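Local coordinates for carbohydrate binding protein, putative, cpb33A (Cellvibrio japonicus, PDB 5FJQ) that is a copper-dependent lytic polysaccharide monooxygenase that probably cleaves chitin oxidatively and aids its use as a nutrient, represented here by its AA10-type catalytic domain, at residues V93-Y107 with I128-H142. Sequence-based numbering, arbitrary orientation.
With CU (copper (II) ion), chain D.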
loop_
_atom_site.group_PDB
_atom_site.type_symbol
_atom_site.label_atom_id
_atom_site.label_comp_id
_atom_site.label_asym_id
_atom_site.label_seq_id
_atom_site.Cartn_x
_atom_site.Cartn_y
_atom_site.Cartn_z
ATOM N N VAL A 93 -1.437 9.574 -4.664
ATOM C CA VAL A 93 -0.265 10.091 -5.300
ATOM C C VAL A 93 0.855 9.183 -4.910
ATOM O O VAL A 93 1.026 8.950 -3.705
ATOM C CB VAL A 93 0.084 11.522 -4.772
ATOM C CG1 VAL A 93 1.461 11.937 -5.276
ATOM C CG2 VAL A 93 -1.027 12.558 -5.114
ATOM N N TRP A 94 1.616 8.746 -5.916
ATOM C CA TRP A 94 2.816 7.929 -5.679
ATOM C C TRP A 94 3.982 8.881 -5.855
ATOM O O TRP A 94 4.096 9.533 -6.889
ATOM C CB TRP A 94 2.968 6.765 -6.672
ATOM C CG TRP A 94 2.160 5.515 -6.387
ATOM C CD1 TRP A 94 0.860 5.363 -6.628
ATOM C CD2 TRP A 94 2.641 4.222 -5.943
ATOM N NE1 TRP A 94 0.412 4.104 -6.289
ATOM C CE2 TRP A 94 1.500 3.356 -5.892
ATOM C CE3 TRP A 94 3.906 3.713 -5.572
ATOM C CZ2 TRP A 94 1.581 2.037 -5.492
ATOM C CZ3 TRP A 94 3.992 2.407 -5.179
ATOM C CH2 TRP A 94 2.824 1.560 -5.106
ATOM N N THR A 95 4.817 8.982 -4.833
ATOM C CA THR A 95 6.074 9.687 -4.965
ATOM C C THR A 95 7.115 8.630 -5.283
ATOM O O THR A 95 7.419 7.757 -4.462
ATOM C CB THR A 95 6.429 10.458 -3.683
ATOM O OG1 THR A 95 5.428 11.451 -3.512
ATOM C CG2 THR A 95 7.784 11.138 -3.847
ATOM N N ASN A 96 7.622 8.715 -6.504
ATOM C CA ASN A 96 8.582 7.815 -7.028
ATOM C C ASN A 96 10.011 8.307 -6.822
ATOM O O ASN A 96 10.356 9.384 -7.285
ATOM C CB ASN A 96 8.259 7.558 -8.504
ATOM C CG ASN A 96 6.868 7.002 -8.662
ATOM O OD1 ASN A 96 6.320 6.498 -7.681
ATOM N ND2 ASN A 96 6.238 7.225 -9.822
ATOM N N THR A 97 10.831 7.520 -6.136
ATOM C CA THR A 97 12.241 7.911 -5.950
ATOM C C THR A 97 13.035 7.546 -7.169
ATOM O O THR A 97 14.027 8.198 -7.477
ATOM C CB THR A 97 12.840 7.255 -4.693
ATOM O OG1 THR A 97 12.864 5.795 -4.850
ATOM C CG2 THR A 97 12.043 7.758 -3.457
ATOM N N ALA A 98 12.666 6.426 -7.814
ATOM C CA ALA A 98 13.251 6.083 -9.081
ATOM C C ALA A 98 12.105 5.737 -10.026
ATOM O O ALA A 98 11.458 4.707 -9.841
ATOM C CB ALA A 98 14.216 4.903 -8.924
ATOM N N ALA A 99 11.927 6.528 -11.078
ATOM C CA ALA A 99 10.891 6.277 -12.099
ATOM C C ALA A 99 11.107 4.973 -12.888
ATOM O O ALA A 99 12.228 4.491 -12.989
ATOM C CB ALA A 99 10.816 7.442 -13.036
ATOM N N HIS A 100 10.024 4.403 -13.419
ATOM C CA HIS A 100 10.091 3.209 -14.223
ATOM C C HIS A 100 9.000 3.299 -15.299
ATOM O O HIS A 100 8.037 4.096 -15.157
ATOM C CB HIS A 100 9.931 1.954 -13.375
ATOM C CG HIS A 100 11.028 1.741 -12.370
ATOM N ND1 HIS A 100 12.358 1.740 -12.717
ATOM C CD2 HIS A 100 10.991 1.528 -11.033
ATOM C CE1 HIS A 100 13.101 1.493 -11.643
ATOM N NE2 HIS A 100 12.293 1.389 -10.604
ATOM N N LYS A 101 9.163 2.513 -16.386
ATOM C CA LYS A 101 8.082 2.345 -17.371
ATOM C C LYS A 101 7.057 1.483 -16.643
ATOM O O LYS A 101 7.437 0.624 -15.889
ATOM C CB LYS A 101 8.572 1.705 -18.680
ATOM C CG LYS A 101 9.798 2.378 -19.264
ATOM C CD LYS A 101 9.808 2.300 -20.777
ATOM C CE LYS A 101 10.641 3.417 -21.413
ATOM N NZ LYS A 101 9.852 4.682 -21.561
ATOM N N THR A 102 5.772 1.797 -16.816
ATOM C CA THR A 102 4.658 1.270 -15.974
ATOM C C THR A 102 3.673 0.516 -16.860
ATOM O O THR A 102 3.187 1.060 -17.868
ATOM C CB THR A 102 3.914 2.436 -15.267
ATOM O OG1 THR A 102 4.831 3.064 -14.358
ATOM C CG2 THR A 102 2.702 1.968 -14.491
ATOM N N LYS A 103 3.372 -0.717 -16.458
ATOM C CA LYS A 103 2.252 -1.485 -17.008
ATOM C C LYS A 103 0.954 -0.941 -16.401
ATOM O O LYS A 103 -0.060 -0.706 -17.116
ATOM C CB LYS A 103 2.447 -2.968 -16.723
ATOM C CG LYS A 103 1.496 -3.864 -17.495
ATOM C CD LYS A 103 1.793 -3.843 -18.981
ATOM C CE LYS A 103 2.525 -5.098 -19.418
ATOM N NZ LYS A 103 3.110 -4.941 -20.777
ATOM N N TYR A 104 0.979 -0.670 -15.099
ATOM C CA TYR A 104 -0.181 -0.065 -14.394
ATOM C C TYR A 104 0.051 0.327 -12.945
ATOM O O TYR A 104 0.931 -0.245 -12.239
ATOM C CB TYR A 104 -1.392 -1.023 -14.412
ATOM C CG TYR A 104 -1.137 -2.391 -13.841
ATOM C CD1 TYR A 104 -1.044 -2.597 -12.445
ATOM C CD2 TYR A 104 -1.081 -3.491 -14.671
ATOM C CE1 TYR A 104 -0.870 -3.862 -11.920
ATOM C CE2 TYR A 104 -0.906 -4.769 -14.167
ATOM C CZ TYR A 104 -0.784 -4.954 -12.792
ATOM O OH TYR A 104 -0.569 -6.206 -12.331
ATOM N N PHE A 105 -0.748 1.265 -12.468
ATOM C CA PHE A 105 -0.959 1.385 -11.007
ATOM C C PHE A 105 -2.372 0.916 -10.778
ATOM O O PHE A 105 -3.360 1.489 -11.392
ATOM C CB PHE A 105 -0.813 2.844 -10.480
ATOM C CG PHE A 105 0.615 3.386 -10.560
ATOM C CD1 PHE A 105 1.108 3.914 -11.751
ATOM C CD2 PHE A 105 1.487 3.278 -9.468
ATOM C CE1 PHE A 105 2.434 4.406 -11.864
ATOM C CE2 PHE A 105 2.798 3.759 -9.573
ATOM C CZ PHE A 105 3.284 4.289 -10.771
ATOM N N ARG A 106 -2.531 -0.012 -9.841
ATOM C CA ARG A 106 -3.857 -0.455 -9.468
ATOM C C ARG A 106 -4.175 -0.235 -8.006
ATOM O O ARG A 106 -3.297 -0.366 -7.127
ATOM C CB ARG A 106 -4.062 -1.973 -9.750
ATOM C CG ARG A 106 -4.265 -2.273 -11.206
ATOM C CD ARG A 106 -4.359 -3.780 -11.420
ATOM N NE ARG A 106 -4.473 -3.994 -12.863
ATOM C CZ ARG A 106 -4.271 -5.160 -13.488
ATOM N NH1 ARG A 106 -3.868 -6.208 -12.808
ATOM N NH2 ARG A 106 -4.380 -5.246 -14.814
ATOM N N TYR A 107 -5.448 0.099 -7.768
ATOM C CA TYR A 107 -5.945 0.154 -6.419
ATOM C C TYR A 107 -7.049 -0.833 -6.137
ATOM O O TYR A 107 -8.011 -0.989 -6.960
ATOM C CB TYR A 107 -6.451 1.555 -6.090
ATOM C CG TYR A 107 -5.362 2.588 -6.243
ATOM C CD1 TYR A 107 -4.820 2.866 -7.501
ATOM C CD2 TYR A 107 -4.851 3.246 -5.140
ATOM C CE1 TYR A 107 -3.837 3.845 -7.667
ATOM C CE2 TYR A 107 -3.880 4.247 -5.279
ATOM C CZ TYR A 107 -3.338 4.473 -6.521
ATOM O OH TYR A 107 -2.375 5.386 -6.640
ATOM N N ILE A 128 -10.566 -1.277 -7.547
ATOM C CA ILE A 128 -11.299 -0.069 -7.615
ATOM C C ILE A 128 -10.721 0.946 -8.633
ATOM O O ILE A 128 -11.411 1.910 -9.007
ATOM C CB ILE A 128 -11.687 0.505 -6.229
ATOM C CG1 ILE A 128 -10.459 0.850 -5.341
ATOM C CG2 ILE A 128 -12.785 -0.394 -5.585
ATOM C CD1 ILE A 128 -10.749 1.946 -4.308
ATOM N N HIS A 129 -9.494 0.675 -9.092
ATOM C CA HIS A 129 -8.860 1.544 -10.062
ATOM C C HIS A 129 -7.725 0.857 -10.812
ATOM O O HIS A 129 -6.890 0.114 -10.213
ATOM C CB HIS A 129 -8.340 2.852 -9.377
ATOM C CG HIS A 129 -7.823 3.875 -10.340
ATOM N ND1 HIS A 129 -8.662 4.760 -10.996
ATOM C CD2 HIS A 129 -6.568 4.137 -10.798
ATOM C CE1 HIS A 129 -7.943 5.536 -11.788
ATOM N NE2 HIS A 129 -6.674 5.188 -11.682
ATOM N N ASP A 130 -7.605 1.223 -12.086
ATOM C CA ASP A 130 -6.495 0.772 -12.931
ATOM C C ASP A 130 -6.081 1.951 -13.787
ATOM O O ASP A 130 -6.894 2.578 -14.552
ATOM C CB ASP A 130 -6.903 -0.475 -13.740
ATOM C CG ASP A 130 -5.773 -1.072 -14.545
ATOM O OD1 ASP A 130 -4.841 -0.395 -14.967
ATOM O OD2 ASP A 130 -5.810 -2.273 -14.774
ATOM N N SER A 131 -4.817 2.323 -13.628
ATOM C CA SER A 131 -4.400 3.533 -14.234
ATOM C C SER A 131 -3.930 3.297 -15.659
ATOM O O SER A 131 -3.671 4.210 -16.348
ATOM C CB SER A 131 -3.300 4.187 -13.437
ATOM O OG SER A 131 -2.060 3.588 -13.745
ATOM N N GLY A 132 -3.815 2.070 -16.119
ATOM C CA GLY A 132 -3.240 1.912 -17.442
ATOM C C GLY A 132 -1.741 2.215 -17.423
ATOM O O GLY A 132 -1.216 2.754 -16.410
ATOM N N PRO A 133 -1.034 1.849 -18.526
ATOM C CA PRO A 133 0.416 1.973 -18.619
ATOM C C PRO A 133 0.842 3.444 -18.621
ATOM O O PRO A 133 -0.009 4.371 -18.842
ATOM C CB PRO A 133 0.740 1.319 -19.965
ATOM C CG PRO A 133 -0.484 1.621 -20.778
ATOM C CD PRO A 133 -1.633 1.497 -19.829
ATOM N N ALA A 134 2.120 3.658 -18.371
ATOM C CA ALA A 134 2.662 5.023 -18.343
ATOM C C ALA A 134 4.116 4.990 -18.724
ATOM O O ALA A 134 4.779 3.959 -18.517
ATOM C CB ALA A 134 2.537 5.624 -16.933
ATOM N N ASP A 135 4.643 6.125 -19.191
ATOM C CA ASP A 135 6.110 6.255 -19.152
ATOM C C ASP A 135 6.594 6.626 -17.733
ATOM O O ASP A 135 5.809 6.565 -16.761
ATOM C CB ASP A 135 6.630 7.195 -20.222
ATOM C CG ASP A 135 6.231 6.742 -21.623
ATOM O OD1 ASP A 135 6.494 5.572 -21.967
ATOM O OD2 ASP A 135 5.585 7.554 -22.356
ATOM N N GLN A 136 7.880 6.971 -17.614
ATOM C CA GLN A 136 8.458 7.232 -16.295
ATOM C C GLN A 136 7.851 8.488 -15.794
ATOM O O GLN A 136 7.591 9.334 -16.585
ATOM C CB GLN A 136 9.967 7.361 -16.358
ATOM C CG GLN A 136 10.627 6.106 -16.887
ATOM C CD GLN A 136 11.107 6.292 -18.313
ATOM O OE1 GLN A 136 10.363 6.133 -19.311
ATOM N NE2 GLN A 136 12.361 6.690 -18.418
ATOM N N GLU A 137 7.582 8.554 -14.501
ATOM C CA GLU A 137 6.928 9.641 -13.867
ATOM C C GLU A 137 7.591 9.803 -12.548
ATOM O O GLU A 137 7.724 8.860 -11.835
ATOM C CB GLU A 137 5.496 9.264 -13.580
ATOM C CG GLU A 137 4.615 9.375 -14.825
ATOM C CD GLU A 137 3.245 8.828 -14.562
ATOM O OE1 GLU A 137 3.114 7.694 -14.012
ATOM O OE2 GLU A 137 2.300 9.536 -14.931
ATOM N N TRP A 138 8.012 11.014 -12.225
ATOM C CA TRP A 138 8.489 11.248 -10.903
ATOM C C TRP A 138 7.380 11.206 -9.884
ATOM O O TRP A 138 7.601 10.872 -8.703
ATOM C CB TRP A 138 9.230 12.596 -10.872
ATOM C CG TRP A 138 10.548 12.515 -11.616
ATOM C CD1 TRP A 138 10.895 13.182 -12.768
ATOM C CD2 TRP A 138 11.676 11.680 -11.268
ATOM N NE1 TRP A 138 12.181 12.833 -13.136
ATOM C CE2 TRP A 138 12.680 11.915 -12.236
ATOM C CE3 TRP A 138 11.938 10.763 -10.215
ATOM C CZ2 TRP A 138 13.943 11.270 -12.180
ATOM C CZ3 TRP A 138 13.178 10.123 -10.163
ATOM C CH2 TRP A 138 14.166 10.377 -11.141
ATOM N N VAL A 139 6.185 11.620 -10.318
ATOM C CA VAL A 139 5.045 11.618 -9.453
ATOM C C VAL A 139 3.900 11.027 -10.261
ATOM O O VAL A 139 3.719 11.358 -11.441
ATOM C CB VAL A 139 4.637 13.017 -8.956
ATOM C CG1 VAL A 139 3.483 12.846 -7.983
ATOM C CG2 VAL A 139 5.791 13.728 -8.225
ATOM N N SER A 140 3.161 10.128 -9.654
ATOM C CA SER A 140 2.122 9.390 -10.377
ATOM C C SER A 140 0.826 9.651 -9.648
ATOM O O SER A 140 0.691 9.331 -8.485
ATOM C CB SER A 140 2.458 7.868 -10.393
ATOM O OG SER A 140 3.490 7.552 -11.258
ATOM N N THR A 141 -0.137 10.265 -10.328
ATOM C CA THR A 141 -1.363 10.633 -9.681
ATOM C C THR A 141 -2.563 9.902 -10.275
ATOM O O THR A 141 -2.770 9.870 -11.489
ATOM C CB THR A 141 -1.662 12.179 -9.708
ATOM O OG1 THR A 141 -0.512 12.872 -9.198
ATOM C CG2 THR A 141 -2.750 12.415 -8.793
ATOM N N HIS A 142 -3.348 9.310 -9.382
ATOM C CA HIS A 142 -4.496 8.542 -9.798
ATOM C C HIS A 142 -5.707 9.056 -9.020
ATOM O O HIS A 142 -5.724 9.064 -7.818
ATOM C CB HIS A 142 -4.175 7.076 -9.530
ATOM C CG HIS A 142 -2.844 6.677 -10.076
ATOM N ND1 HIS A 142 -1.784 6.307 -9.268
ATOM C CD2 HIS A 142 -2.380 6.644 -11.344
ATOM C CE1 HIS A 142 -0.726 6.059 -10.022
ATOM N NE2 HIS A 142 -1.068 6.222 -11.287
HETATM CU CU CU D . 12.518 1.145 -8.726
HETATM O O HOH W 1 7.550 5.875 -12.938
HETATM O O HOH W 2 5.014 5.744 -14.353
#
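The Phe105 ring takes Ser140 CB over one face, a CH-pi contact of 4.1 Å to the ring centroid, and Ser131 OG at its edge, near the plane. The His142 imidazole carries Trp94 CD1 and the Tyr107 hydroxyl at its edge; Tyr107 OH and His142 ND1 share a hydrogen bond of 2.8 Å. With His129 alongside Tyr107, these rings form an aromatic cluster where two sheets of the immunoglobulin-like beta-sandwich of lytic polysaccharide monooxygenases face each other. Strand 93-96 runs antiparallel to 139-142 in one sheet, strand 104-107 to 128-130 in the other; the chain turns its corner at Lys103, and both segments pass from sheet to sheet. The loop 97-101 carries His100, which binds copper through NE2 at 1.9 Å; His1 completes the histidine brace. At the end of strand 93-96, just before this loop, Asn96 CG lies beside its own backbone N (chi1 -58°), which lets ND2 donate within its amide plane to Glu137 O at 3.0 Å and to Ser140 OG at 3.1 Å, fixing the amide's rotation; Ser140 OG in turn donates a hydrogen bond to Glu137 OE1. A water joins His100 N to Glu137 N. At the far end the extended Arg106 side chain brings NE into a salt bridge with Asp130 OD2 at 2.9 Å, met from above the carboxylate plane, while the Tyr104 ring covers one guanidinium face and Asp51 forms a second salt bridge, with NH1.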